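Local coordinates for PilO protein (Pseudomonas aeruginosa, PDB 2RJZ) that forms, with PilN, the heterodimeric foundation of the inner-membrane PilM/PilN/PilO/PilP complex needed to assemble type IV pili, seen here as its periplasmic part, at residues P45-D50 with S100-I105; S58-E63 with A93-G98; E63-L68 with I81-V86; V106-F111 with M126-K131. All coordinates share one frame; numbering follows the deposited sequence.

Contact 1: P45-D50 with S100-I105. With SO4 (sulfate ion), chain D.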
loop_
_atom_site.group_PDB
_atom_site.type_symbol
_atom_site.label_atom_id
_atom_site.label_comp_id
_atom_site.label_asym_id
_atom_site.label_seq_id
_atom_site.Cartn_x
_atom_site.Cartn_y
_atom_site.Cartn_z
ATOM N N PRO A 45 0.888 -14.367 -13.963
ATOM C CA PRO A 45 1.958 -15.356 -13.889
ATOM C C PRO A 45 3.346 -14.713 -13.835
ATOM O O PRO A 45 4.244 -15.225 -13.146
ATOM C CB PRO A 45 1.786 -16.153 -15.207
ATOM C CG PRO A 45 0.382 -15.886 -15.632
ATOM C CD PRO A 45 0.170 -14.457 -15.251
ATOM N N GLY A 46 3.509 -13.621 -14.587
ATOM C CA GLY A 46 4.730 -12.840 -14.572
ATOM C C GLY A 46 4.928 -12.182 -13.215
ATOM O O GLY A 46 6.048 -12.172 -12.668
ATOM N N LEU A 47 3.847 -11.654 -12.651
ATOM C CA LEU A 47 3.920 -11.105 -11.291
ATOM C C LEU A 47 4.417 -12.161 -10.284
ATOM O O LEU A 47 5.373 -11.926 -9.532
ATOM C CB LEU A 47 2.571 -10.494 -10.840
ATOM C CG LEU A 47 2.544 -9.911 -9.413
ATOM C CD1 LEU A 47 3.530 -8.766 -9.241
ATOM C CD2 LEU A 47 1.146 -9.421 -9.119
ATOM N N LEU A 48 3.783 -13.331 -10.301
ATOM C CA LEU A 48 4.173 -14.415 -9.405
ATOM C C LEU A 48 5.614 -14.820 -9.582
ATOM O O LEU A 48 6.319 -15.070 -8.605
ATOM C CB LEU A 48 3.238 -15.626 -9.548
ATOM C CG LEU A 48 1.770 -15.345 -9.163
ATOM C CD1 LEU A 48 0.970 -16.657 -9.165
ATOM C CD2 LEU A 48 1.617 -14.621 -7.804
ATOM N N GLU A 49 6.059 -14.854 -10.827
ATOM C CA GLU A 49 7.467 -15.125 -11.122
ATOM C C GLU A 49 8.402 -14.071 -10.480
ATOM O O GLU A 49 9.421 -14.424 -9.908
ATOM C CB GLU A 49 7.684 -15.153 -12.639
ATOM C CG GLU A 49 9.137 -15.287 -13.013
ATOM C CD GLU A 49 9.429 -14.819 -14.410
ATOM O OE1 GLU A 49 8.672 -13.961 -14.935
ATOM O OE2 GLU A 49 10.432 -15.295 -14.983
ATOM N N ASP A 50 8.069 -12.785 -10.611
ATOM C CA ASP A 50 8.909 -11.708 -10.041
ATOM C C ASP A 50 8.875 -11.693 -8.533
ATOM O O ASP A 50 9.905 -11.513 -7.890
ATOM C CB ASP A 50 8.457 -10.337 -10.538
ATOM C CG ASP A 50 8.857 -10.084 -11.964
ATOM O OD1 ASP A 50 9.805 -10.755 -12.409
ATOM O OD2 ASP A 50 8.234 -9.218 -12.636
ATOM N N SER A 100 7.673 -3.894 -4.092
ATOM C CA SER A 100 6.959 -2.641 -4.339
ATOM C C SER A 100 7.659 -1.814 -5.410
ATOM O O SER A 100 7.020 -0.964 -6.041
ATOM C CB SER A 100 6.695 -1.845 -3.047
ATOM O OG SER A 100 7.925 -1.435 -2.465
ATOM N N SER A 101 8.947 -2.111 -5.639
ATOM C CA SER A 101 9.754 -1.520 -6.732
ATOM C C SER A 101 9.742 -2.285 -8.055
ATOM O O SER A 101 10.557 -1.965 -8.940
ATOM C CB SER A 101 11.233 -1.383 -6.310
ATOM O OG SER A 101 11.380 -0.708 -5.075
ATOM N N LEU A 102 8.871 -3.290 -8.196
ATOM C CA LEU A 102 8.779 -4.079 -9.431
ATOM C C LEU A 102 8.101 -3.324 -10.578
ATOM O O LEU A 102 7.220 -2.482 -10.339
ATOM C CB LEU A 102 7.976 -5.362 -9.196
ATOM C CG LEU A 102 8.543 -6.506 -8.350
ATOM C CD1 LEU A 102 7.463 -7.603 -8.139
ATOM C CD2 LEU A 102 9.789 -7.080 -8.992
ATOM N N PRO A 103 8.463 -3.657 -11.837
ATOM C CA PRO A 103 7.818 -3.007 -12.975
ATOM C C PRO A 103 6.469 -3.665 -13.261
ATOM O O PRO A 103 6.253 -4.180 -14.367
ATOM C CB PRO A 103 8.791 -3.275 -14.144
ATOM C CG PRO A 103 9.901 -4.142 -13.585
ATOM C CD PRO A 103 9.444 -4.666 -12.278
ATOM N N ARG A 104 5.601 -3.681 -12.246
ATOM C CA ARG A 104 4.280 -4.314 -12.302
ATOM C C ARG A 104 3.324 -3.410 -11.526
ATOM O O ARG A 104 3.761 -2.651 -10.646
ATOM C CB ARG A 104 4.293 -5.697 -11.614
ATOM C CG ARG A 104 5.315 -6.711 -12.160
ATOM C CD ARG A 104 4.688 -7.632 -13.202
ATOM N NE ARG A 104 5.705 -8.496 -13.789
ATOM C CZ ARG A 104 5.575 -9.104 -14.966
ATOM N NH1 ARG A 104 4.464 -8.936 -15.669
ATOM N NH2 ARG A 104 6.552 -9.885 -15.429
ATOM N N ILE A 105 2.035 -3.518 -11.832
ATOM C CA ILE A 105 0.988 -2.805 -11.125
ATOM C C ILE A 105 0.604 -3.725 -9.956
ATOM O O ILE A 105 -0.206 -4.641 -10.101
ATOM C CB ILE A 105 -0.271 -2.507 -12.029
ATOM C CG1 ILE A 105 0.104 -1.855 -13.380
ATOM C CG2 ILE A 105 -1.336 -1.739 -11.230
ATOM C CD1 ILE A 105 0.993 -0.629 -13.312
HETATM S S SO4 D . 5.303 -10.889 -18.611
HETATM O O1 SO4 D . 4.971 -11.988 -19.523
HETATM O O2 SO4 D . 5.676 -9.699 -19.375
HETATM O O3 SO4 D . 4.140 -10.613 -17.766
HETATM O O4 SO4 D . 6.441 -11.279 -17.773
HETATM O O HOH W 1 9.345 -11.531 -14.938
#

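Contact 2: S58-E63 with A93-G98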
loop_
_atom_site.group_PDB
_atom_site.type_symbol
_atom_site.label_atom_id
_atom_site.label_comp_id
_atom_site.label_asym_id
_atom_site.label_seq_id
_atom_site.Cartn_x
_atom_site.Cartn_y
_atom_site.Cartn_z
ATOM N N SER A 58 16.039 -12.307 -1.731
ATOM C CA SER A 58 16.207 -11.767 -0.382
ATOM C C SER A 58 16.550 -12.828 0.647
ATOM O O SER A 58 16.670 -12.505 1.825
ATOM C CB SER A 58 14.979 -10.978 0.073
ATOM O OG SER A 58 14.645 -9.953 -0.852
ATOM N N GLY A 59 16.734 -14.076 0.222
ATOM C CA GLY A 59 17.090 -15.149 1.165
ATOM C C GLY A 59 15.884 -15.659 1.938
ATOM O O GLY A 59 15.989 -16.097 3.083
ATOM N N LEU A 60 14.717 -15.588 1.316
ATOM C CA LEU A 60 13.508 -16.053 1.955
ATOM C C LEU A 60 13.114 -17.390 1.344
ATOM O O LEU A 60 13.408 -17.648 0.164
ATOM C CB LEU A 60 12.385 -15.035 1.718
ATOM C CG LEU A 60 12.547 -13.604 2.223
ATOM C CD1 LEU A 60 11.274 -12.867 1.944
ATOM C CD2 LEU A 60 12.851 -13.576 3.698
ATOM N N GLU A 61 12.449 -18.239 2.126
ATOM C CA GLU A 61 11.705 -19.363 1.526
ATOM C C GLU A 61 10.201 -19.130 1.426
ATOM O O GLU A 61 9.583 -18.622 2.349
ATOM C CB GLU A 61 11.981 -20.696 2.235
ATOM C CG GLU A 61 11.991 -20.630 3.738
ATOM C CD GLU A 61 12.092 -22.017 4.377
ATOM O OE1 GLU A 61 11.091 -22.803 4.298
ATOM O OE2 GLU A 61 13.174 -22.302 4.954
ATOM N N PHE A 62 9.620 -19.549 0.313
ATOM C CA PHE A 62 8.178 -19.463 0.115
ATOM C C PHE A 62 7.460 -20.669 0.674
ATOM O O PHE A 62 7.851 -21.803 0.418
ATOM C CB PHE A 62 7.845 -19.304 -1.374
ATOM C CG PHE A 62 8.030 -17.922 -1.856
ATOM C CD1 PHE A 62 6.934 -17.064 -1.976
ATOM C CD2 PHE A 62 9.302 -17.436 -2.103
ATOM C CE1 PHE A 62 7.109 -15.754 -2.376
ATOM C CE2 PHE A 62 9.497 -16.122 -2.507
ATOM C CZ PHE A 62 8.408 -15.279 -2.644
ATOM N N GLU A 63 6.387 -20.432 1.404
ATOM C CA GLU A 63 5.568 -21.533 1.869
ATOM C C GLU A 63 4.299 -21.688 1.059
ATOM O O GLU A 63 3.858 -22.804 0.805
ATOM C CB GLU A 63 5.242 -21.370 3.337
ATOM C CG GLU A 63 6.479 -21.456 4.215
ATOM C CD GLU A 63 6.124 -21.329 5.683
ATOM O OE1 GLU A 63 5.399 -20.370 6.026
ATOM O OE2 GLU A 63 6.557 -22.194 6.478
ATOM N N ALA A 93 11.990 -7.254 5.091
ATOM C CA ALA A 93 11.717 -5.852 4.758
ATOM C C ALA A 93 12.237 -5.538 3.363
ATOM O O ALA A 93 11.593 -4.820 2.592
ATOM C CB ALA A 93 12.336 -4.889 5.803
ATOM N N THR A 94 13.395 -6.097 3.032
ATOM C CA THR A 94 13.965 -5.901 1.676
ATOM C C THR A 94 13.080 -6.559 0.612
ATOM O O THR A 94 12.860 -5.986 -0.451
ATOM C CB THR A 94 15.446 -6.379 1.561
ATOM O OG1 THR A 94 15.497 -7.808 1.626
ATOM C CG2 THR A 94 16.276 -5.807 2.692
ATOM N N PHE A 95 12.558 -7.747 0.915
ATOM C CA PHE A 95 11.566 -8.405 0.070
ATOM C C PHE A 95 10.350 -7.500 -0.187
ATOM O O PHE A 95 9.945 -7.305 -1.331
ATOM C CB PHE A 95 11.105 -9.729 0.702
ATOM C CG PHE A 95 9.898 -10.332 0.028
ATOM C CD1 PHE A 95 9.950 -10.710 -1.316
ATOM C CD2 PHE A 95 8.693 -10.513 0.734
ATOM C CE1 PHE A 95 8.830 -11.271 -1.960
ATOM C CE2 PHE A 95 7.555 -11.063 0.102
ATOM C CZ PHE A 95 7.628 -11.442 -1.261
ATOM N N VAL A 96 9.775 -6.943 0.872
ATOM C CA VAL A 96 8.605 -6.061 0.734
ATOM C C VAL A 96 8.963 -4.858 -0.139
ATOM O O VAL A 96 8.191 -4.437 -1.013
ATOM C CB VAL A 96 8.047 -5.628 2.148
ATOM C CG1 VAL A 96 6.963 -4.530 2.048
ATOM C CG2 VAL A 96 7.490 -6.854 2.867
ATOM N N SER A 97 10.151 -4.323 0.108
ATOM C CA SER A 97 10.648 -3.182 -0.638
ATOM C C SER A 97 10.920 -3.530 -2.116
ATOM O O SER A 97 10.681 -2.712 -2.986
ATOM C CB SER A 97 11.918 -2.629 0.034
ATOM O OG SER A 97 12.371 -1.500 -0.686
ATOM N N GLY A 98 11.423 -4.730 -2.394
ATOM C CA GLY A 98 11.732 -5.120 -3.777
ATOM C C GLY A 98 10.460 -5.357 -4.592
ATOM O O GLY A 98 10.392 -4.991 -5.785
#

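Contact 3: E63-L68 with I81-V86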
loop_
_atom_site.group_PDB
_atom_site.type_symbol
_atom_site.label_atom_id
_atom_site.label_comp_id
_atom_site.label_asym_id
_atom_site.label_seq_id
_atom_site.Cartn_x
_atom_site.Cartn_y
_atom_site.Cartn_z
ATOM N N GLU A 63 6.387 -20.432 1.404
ATOM C CA GLU A 63 5.568 -21.533 1.869
ATOM C C GLU A 63 4.299 -21.688 1.059
ATOM O O GLU A 63 3.858 -22.804 0.805
ATOM C CB GLU A 63 5.242 -21.370 3.337
ATOM C CG GLU A 63 6.479 -21.456 4.215
ATOM C CD GLU A 63 6.124 -21.329 5.683
ATOM O OE1 GLU A 63 5.399 -20.370 6.026
ATOM O OE2 GLU A 63 6.557 -22.194 6.478
ATOM N N GLU A 64 3.723 -20.565 0.658
ATOM C CA GLU A 64 2.393 -20.555 0.044
ATOM C C GLU A 64 2.096 -19.259 -0.710
ATOM O O GLU A 64 2.488 -18.151 -0.302
ATOM C CB GLU A 64 1.313 -20.850 1.098
ATOM C CG GLU A 64 -0.106 -20.646 0.632
ATOM C CD GLU A 64 -1.102 -20.806 1.779
ATOM O OE1 GLU A 64 -1.606 -19.774 2.317
ATOM O OE2 GLU A 64 -1.363 -21.975 2.168
ATOM N N ILE A 65 1.432 -19.421 -1.845
ATOM C CA ILE A 65 0.828 -18.317 -2.566
ATOM C C ILE A 65 -0.624 -18.666 -2.752
ATOM O O ILE A 65 -0.975 -19.692 -3.398
ATOM C CB ILE A 65 1.417 -18.112 -3.950
ATOM C CG1 ILE A 65 2.890 -17.738 -3.853
ATOM C CG2 ILE A 65 0.617 -17.030 -4.687
ATOM C CD1 ILE A 65 3.633 -17.975 -5.132
ATOM N N LYS A 66 -1.471 -17.814 -2.190
ATOM C CA LYS A 66 -2.879 -18.080 -2.167
ATOM C C LYS A 66 -3.571 -16.995 -2.960
ATOM O O LYS A 66 -3.500 -15.791 -2.616
ATOM C CB LYS A 66 -3.368 -18.122 -0.730
ATOM C CG LYS A 66 -4.775 -18.606 -0.593
ATOM C CD LYS A 66 -5.212 -18.700 0.855
ATOM C CE LYS A 66 -6.704 -19.135 0.926
ATOM N NZ LYS A 66 -7.404 -18.759 2.213
ATOM N N LEU A 67 -4.206 -17.415 -4.049
ATOM C CA LEU A 67 -4.963 -16.501 -4.890
ATOM C C LEU A 67 -6.371 -16.495 -4.350
ATOM O O LEU A 67 -6.978 -17.540 -4.167
ATOM C CB LEU A 67 -4.939 -16.940 -6.350
ATOM C CG LEU A 67 -3.880 -16.362 -7.274
ATOM C CD1 LEU A 67 -2.469 -16.875 -6.954
ATOM C CD2 LEU A 67 -4.237 -16.685 -8.715
ATOM N N LEU A 68 -6.867 -15.310 -4.059
ATOM C CA LEU A 68 -8.161 -15.156 -3.442
ATOM C C LEU A 68 -9.184 -14.722 -4.507
ATOM O O LEU A 68 -8.810 -14.323 -5.599
ATOM C CB LEU A 68 -8.049 -14.135 -2.305
ATOM C CG LEU A 68 -7.124 -14.369 -1.100
ATOM C CD1 LEU A 68 -7.042 -13.097 -0.256
ATOM C CD2 LEU A 68 -7.625 -15.528 -0.245
ATOM N N ILE A 81 -3.695 -11.515 -3.689
ATOM C CA ILE A 81 -2.762 -12.612 -3.578
ATOM C C ILE A 81 -2.131 -12.552 -2.187
ATOM O O ILE A 81 -1.409 -11.593 -1.853
ATOM C CB ILE A 81 -1.638 -12.461 -4.612
ATOM C CG1 ILE A 81 -2.208 -12.357 -6.033
ATOM C CG2 ILE A 81 -0.606 -13.586 -4.482
ATOM C CD1 ILE A 81 -1.285 -11.629 -7.001
ATOM N N GLN A 82 -2.386 -13.582 -1.387
ATOM C CA GLN A 82 -1.768 -13.716 -0.082
ATOM C C GLN A 82 -0.482 -14.546 -0.117
ATOM O O GLN A 82 -0.500 -15.714 -0.525
ATOM C CB GLN A 82 -2.765 -14.332 0.890
ATOM C CG GLN A 82 -2.242 -14.406 2.300
ATOM C CD GLN A 82 -3.048 -15.365 3.141
ATOM O OE1 GLN A 82 -4.277 -15.270 3.192
ATOM N NE2 GLN A 82 -2.367 -16.314 3.794
ATOM N N ILE A 83 0.626 -13.928 0.299
ATOM C CA ILE A 83 1.934 -14.539 0.283
ATOM C C ILE A 83 2.420 -14.882 1.700
ATOM O O ILE A 83 2.479 -13.985 2.578
ATOM C CB ILE A 83 3.012 -13.565 -0.272
ATOM C CG1 ILE A 83 2.528 -12.719 -1.450
ATOM C CG2 ILE A 83 4.305 -14.294 -0.607
ATOM C CD1 ILE A 83 2.001 -13.496 -2.565
ATOM N N SER A 84 2.829 -16.141 1.894
ATOM C CA SER A 84 3.517 -16.589 3.103
ATOM C C SER A 84 4.972 -16.933 2.835
ATOM O O SER A 84 5.280 -17.818 2.023
ATOM C CB SER A 84 2.840 -17.833 3.698
ATOM O OG SER A 84 1.524 -17.537 4.124
ATOM N N VAL A 85 5.859 -16.255 3.542
ATOM C CA VAL A 85 7.292 -16.465 3.419
ATOM C C VAL A 85 7.904 -16.625 4.819
ATOM O O VAL A 85 7.261 -16.310 5.823
ATOM C CB VAL A 85 7.975 -15.296 2.664
ATOM C CG1 VAL A 85 7.506 -15.270 1.248
ATOM C CG2 VAL A 85 7.669 -13.956 3.319
ATOM N N VAL A 86 9.128 -17.131 4.866
ATOM C CA VAL A 86 9.868 -17.372 6.111
ATOM C C VAL A 86 11.304 -16.874 5.855
ATOM O O VAL A 86 11.857 -17.115 4.775
ATOM C CB VAL A 86 9.860 -18.886 6.517
ATOM C CG1 VAL A 86 10.820 -19.168 7.695
ATOM C CG2 VAL A 86 8.451 -19.337 6.913
HETATM O O HOH W 2 -0.570 -17.417 2.049
#

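Contact 4: V106-F111 with M126-K131. With SO4 (sulfate ion), chain C.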
loop_
_atom_site.group_PDB
_atom_site.type_symbol
_atom_site.label_atom_id
_atom_site.label_comp_id
_atom_site.label_asym_id
_atom_site.label_seq_id
_atom_site.Cartn_x
_atom_site.Cartn_y
_atom_site.Cartn_z
ATOM N N VAL A 106 1.251 -3.506 -8.819
ATOM C CA VAL A 106 1.052 -4.347 -7.644
ATOM C C VAL A 106 1.099 -3.464 -6.393
ATOM O O VAL A 106 2.008 -2.657 -6.242
ATOM C CB VAL A 106 2.074 -5.524 -7.576
ATOM C CG1 VAL A 106 3.514 -5.017 -7.554
ATOM C CG2 VAL A 106 1.782 -6.434 -6.382
ATOM N N THR A 107 0.093 -3.592 -5.537
ATOM C CA THR A 107 0.072 -2.831 -4.304
ATOM C C THR A 107 0.184 -3.823 -3.146
ATOM O O THR A 107 -0.246 -4.990 -3.262
ATOM C CB THR A 107 -1.212 -1.982 -4.178
ATOM O OG1 THR A 107 -2.357 -2.833 -4.276
ATOM C CG2 THR A 107 -1.287 -0.914 -5.257
ATOM N N LEU A 108 0.766 -3.369 -2.049
ATOM C CA LEU A 108 0.944 -4.209 -0.873
ATOM C C LEU A 108 0.088 -3.689 0.255
ATOM O O LEU A 108 -0.134 -2.475 0.377
ATOM C CB LEU A 108 2.420 -4.287 -0.464
ATOM C CG LEU A 108 3.329 -4.909 -1.529
ATOM C CD1 LEU A 108 4.780 -4.751 -1.133
ATOM C CD2 LEU A 108 3.016 -6.388 -1.679
ATOM N N HIS A 109 -0.428 -4.611 1.067
ATOM C CA HIS A 109 -1.452 -4.231 2.061
ATOM C C HIS A 109 -1.096 -4.732 3.451
ATOM O O HIS A 109 0.073 -4.653 3.815
ATOM C CB HIS A 109 -2.843 -4.580 1.548
ATOM C CG HIS A 109 -3.099 -4.000 0.189
ATOM N ND1 HIS A 109 -3.720 -2.780 -0.003
ATOM C CD2 HIS A 109 -2.737 -4.437 -1.043
ATOM C CE1 HIS A 109 -3.744 -2.499 -1.294
ATOM N NE2 HIS A 109 -3.155 -3.493 -1.947
ATOM N N ASP A 110 -2.053 -5.230 4.218
ATOM C CA ASP A 110 -1.759 -5.718 5.534
ATOM C C ASP A 110 -0.808 -6.920 5.535
ATOM O O ASP A 110 -0.761 -7.722 4.588
ATOM C CB ASP A 110 -3.063 -5.999 6.299
ATOM C CG ASP A 110 -3.923 -4.733 6.470
ATOM O OD1 ASP A 110 -3.415 -3.614 6.213
ATOM O OD2 ASP A 110 -5.106 -4.854 6.852
ATOM N N PHE A 111 -0.004 -6.988 6.588
ATOM C CA PHE A 111 0.945 -8.058 6.770
ATOM C C PHE A 111 0.970 -8.388 8.255
ATOM O O PHE A 111 0.610 -7.539 9.088
ATOM C CB PHE A 111 2.343 -7.681 6.254
ATOM C CG PHE A 111 3.057 -6.629 7.070
ATOM C CD1 PHE A 111 3.935 -6.997 8.096
ATOM C CD2 PHE A 111 2.886 -5.287 6.800
ATOM C CE1 PHE A 111 4.611 -6.029 8.840
ATOM C CE2 PHE A 111 3.541 -4.317 7.556
ATOM C CZ PHE A 111 4.398 -4.690 8.582
ATOM N N MET A 126 6.152 -14.397 7.709
ATOM C CA MET A 126 5.317 -13.252 7.353
ATOM C C MET A 126 4.218 -13.696 6.382
ATOM O O MET A 126 4.496 -14.364 5.371
ATOM C CB MET A 126 6.140 -12.138 6.682
ATOM C CG MET A 126 5.332 -10.814 6.429
ATOM S SD MET A 126 6.267 -9.412 5.747
ATOM C CE MET A 126 6.801 -10.111 4.202
ATOM N N SER A 127 2.980 -13.317 6.683
ATOM C CA SER A 127 1.910 -13.359 5.691
ATOM C C SER A 127 1.598 -11.931 5.220
ATOM O O SER A 127 1.438 -11.031 6.046
ATOM C CB SER A 127 0.684 -14.002 6.299
ATOM O OG SER A 127 -0.333 -14.062 5.316
ATOM N N ILE A 128 1.588 -11.693 3.913
ATOM C CA ILE A 128 1.307 -10.349 3.377
ATOM C C ILE A 128 0.298 -10.412 2.236
ATOM O O ILE A 128 0.351 -11.312 1.410
ATOM C CB ILE A 128 2.615 -9.592 2.958
ATOM C CG1 ILE A 128 2.351 -8.110 2.662
ATOM C CG2 ILE A 128 3.326 -10.256 1.782
ATOM C CD1 ILE A 128 3.640 -7.270 2.459
ATOM N N LEU A 129 -0.630 -9.470 2.201
ATOM C CA LEU A 129 -1.556 -9.370 1.077
ATOM C C LEU A 129 -1.048 -8.400 -0.024
ATOM O O LEU A 129 -0.713 -7.235 0.255
ATOM C CB LEU A 129 -2.945 -8.970 1.574
ATOM C CG LEU A 129 -4.082 -8.878 0.556
ATOM C CD1 LEU A 129 -4.361 -10.275 -0.002
ATOM C CD2 LEU A 129 -5.322 -8.308 1.270
ATOM N N ALA A 130 -0.936 -8.916 -1.249
ATOM C CA ALA A 130 -0.606 -8.135 -2.417
ATOM C C ALA A 130 -1.870 -8.089 -3.267
ATOM O O ALA A 130 -2.764 -8.920 -3.094
ATOM C CB ALA A 130 0.547 -8.772 -3.203
ATOM N N LYS A 131 -1.975 -7.086 -4.135
ATOM C CA LYS A 131 -3.070 -7.042 -5.090
ATOM C C LYS A 131 -2.564 -6.620 -6.419
ATOM O O LYS A 131 -1.676 -5.777 -6.545
ATOM C CB LYS A 131 -4.165 -6.047 -4.693
ATOM C CG LYS A 131 -5.019 -6.471 -3.553
ATOM C CD LYS A 131 -5.877 -5.307 -3.133
ATOM C CE LYS A 131 -6.630 -5.669 -1.873
ATOM N NZ LYS A 131 -7.588 -4.602 -1.525
HETATM S S SO4 C . -7.377 -3.526 1.610
HETATM O O1 SO4 C . -6.808 -4.884 1.674
HETATM O O2 SO4 C . -7.510 -3.032 0.237
HETATM O O3 SO4 C . -8.729 -3.544 2.183
HETATM O O4 SO4 C . -6.495 -2.592 2.332
#

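Contact 1: P45-D50 with S100-I105
L47 and R104 make the nearest backbone approach, 6.9 Å between their CA atoms, where a turn of helix 43-57 passes the loop that leads from helix 89-100 into strand 106-115. In that loop P103 is the centre of an inverse gamma turn. R104 and D50 carry the contact. The CG of R104 stands beside the backbone N and the chain bends at the next bond (chi2 -95°), and the guanidinium ends up against the helix. One face of the group lies over the backbone of G46 and L47, with G46 C and L47 N above its centre. Its edge is used for charge. R104 NE gives D50 OD2 a straight bond of 2.9 Å in the guanidinium plane. The oxygen is met on its anti side, out of the carboxylate plane, and the carboxylate and guanidinium planes are 47° apart. The bond from R104 NH2 to the same oxygen is weak. R104 NH1 bonds sulfate O3 at 2.7 Å, and R104 NH2 bonds O4 at the same distance. A water between E49 OE1 and D50 OD1 also lies in the guanidinium plane. Apolar atoms close the rest. L47 CD1 lies 4.0 Å from R104 CB, the two side chains running antiparallel alongside each other. Both methyls of L102 rest on D50 CB, CD1 at 3.8 Å. E43 forms a second salt bridge to R104 NH1. Anions along the edge thus take up the charge and hold the guanidinium plane, linking loop to helix at the surface, though the sulfate is probably from the crystallisation liquor.

Contact 2: S58-E63 with A93-G98
F95 places its CG anti to the backbone N (chi1 169°), which carries the ring from helix 89-100 toward L60 and F62. L60 turns its CG beside the backbone N and reaches back with one methyl. That methyl, L60 CD1, sits 3.4 Å from F95 CB and 3.5 Å from F95 CG. The two side chains cross at about a right angle, and the packing is close. F62 comes from strand 61-72 and meets the far end of the same ring. The rings form an offset edge-to-face pair, with the edge of F62 toward the face of F95. Their centroids are 6.0 Å apart and their planes stand at 88°. The nearest atoms are F62 CZ and F95 CE1, at 4.1 Å. I51 of helix 43-57 touches both rings, and M126 of strand 124-135 also packs on F95. S58 faces 93-98 beside T94 and F95, with its CB 3.6 Å from T94 OG1. S58 OG bonds to the carbonyl of T54, and T94 OG1 to that of D91. The chain turns at G59, whose positive phi (79°) belongs to a Schellman motif ending helix 43-57. L60, F62 and F95 lie between helices 43-57 and 89-100 and the sheet. Helix-strand-strand occurs twice here, giving a four-stranded antiparallel sheet, consistent with the circularly permuted ferredoxin-like fold of the PilO/EpsM group.

Contact 3: E63-L68 with I81-V86
The beta hairpin of strands 61-72 and 76-87 holds this contact, and it opens with a classic beta bulge in which E63 and E64 both face S84. E63 N donates to S84 O at 2.9 Å, with the donor tilted out of the carbonyl plane. The bond from E64 N to the same oxygen is weak. S84 N returns a nearly straight bond to E64 O at 3.0 Å. Further along, K66 and Q82 form a regular hydrogen-bonded pair, with Q82 N 2.8 Å from K66 O. The strands run antiparallel, their axes at 169°. In the four-stranded sheet, strand 61-72 is outermost and strand 76-87 lies between it and strand 124-135. The two faces differ in chemistry. On one, I65 and I81 stand abreast, and their CG2 methyls meet at 3.7 Å. L48 of helix 43-57 packs on both. On the other face are E64, K66, Q82 and S84. E64 has CG anti to the backbone N (chi1 170°), which brings its carboxylate alongside the Q82 amide, the planes 53° apart. There a water bridges them. It donates to E64 OE1 at 2.6 Å, bonds to S84 OG at 3.0 Å, and makes weak bonds to Q82 NE2 and Q82 O. At the bulge end, the carboxylate of E63 presses on a methyl of V86, with E63 CD 3.3 Å from V86 CG2, while R125 forms its salt bridge.

Contact 4: V106-F111 with M126-K131
V106 leans its CG2 toward strand 124-135, 4.1 Å from A130 CB. T107 pairs with K131 through two backbone bonds, T107 N to K131 O at 3.0 Å and K131 N to T107 O at 2.9 Å. The OG1 of T107 lies between the backbone N and the carbonyl carbon (chi1 57°), and there it bonds to H109 NE2 and to the hydroxyl of Y133. L108 drops to the face under helix 89-100, with CD2 3.8 Å from A130 CB. H109 N donates to L129 O at 2.8 Å. The extended chain of K131 crosses the H109 ring at about a right angle. K131 CE stands over the ring face, 4.2 Å from the centroid, a CH-pi contact. The ring and the K131 amine both lie near a sulfate, probably from the crystallisation liquor, and K131 NZ also has a salt bridge to E78. D110 accepts L129 N at its carbonyl oxygen, and its carboxylate bonds to S100 of the second subunit. F111 rests its CB 3.6 Å from I128 CG1. M126 SD approaches the F111 ring obliquely, 5.0 Å from the centroid, as a Met-aromatic contact. The F111 ring also stacks on F111 of the second subunit. Between L108 and F111 the register slips by one residue. This is a beta bulge in an antiparallel hairpin, on the outermost strand 106-115, where the second subunit packs.

Overall arrangement
Contact 1 is a surface contact, while the other three are partly buried. Contacts 3 and 4 are the two hairpins of one antiparallel sheet. They meet where I81 and I83 join A130 and I128 through backbone hydrogen bonds, and each contains a bulge. Contacts 1 and 2 instead tie helices 43-57 and 89-100 to neighbouring loops and strand ends. Contact 1 relies on charge, contact 2 on rings and methyls, and contacts 3 and 4 on backbone bonds with polar and apolar faces. Strand 61-72 serves contacts 2 and 3, and F62 of contact 2 packs on I83 and V85 of contact 3. L47 and L48 of contact 1 pack on I81, and L48 also on I65. The second subunit touches contacts 1, 2 and 4, but not contact 3.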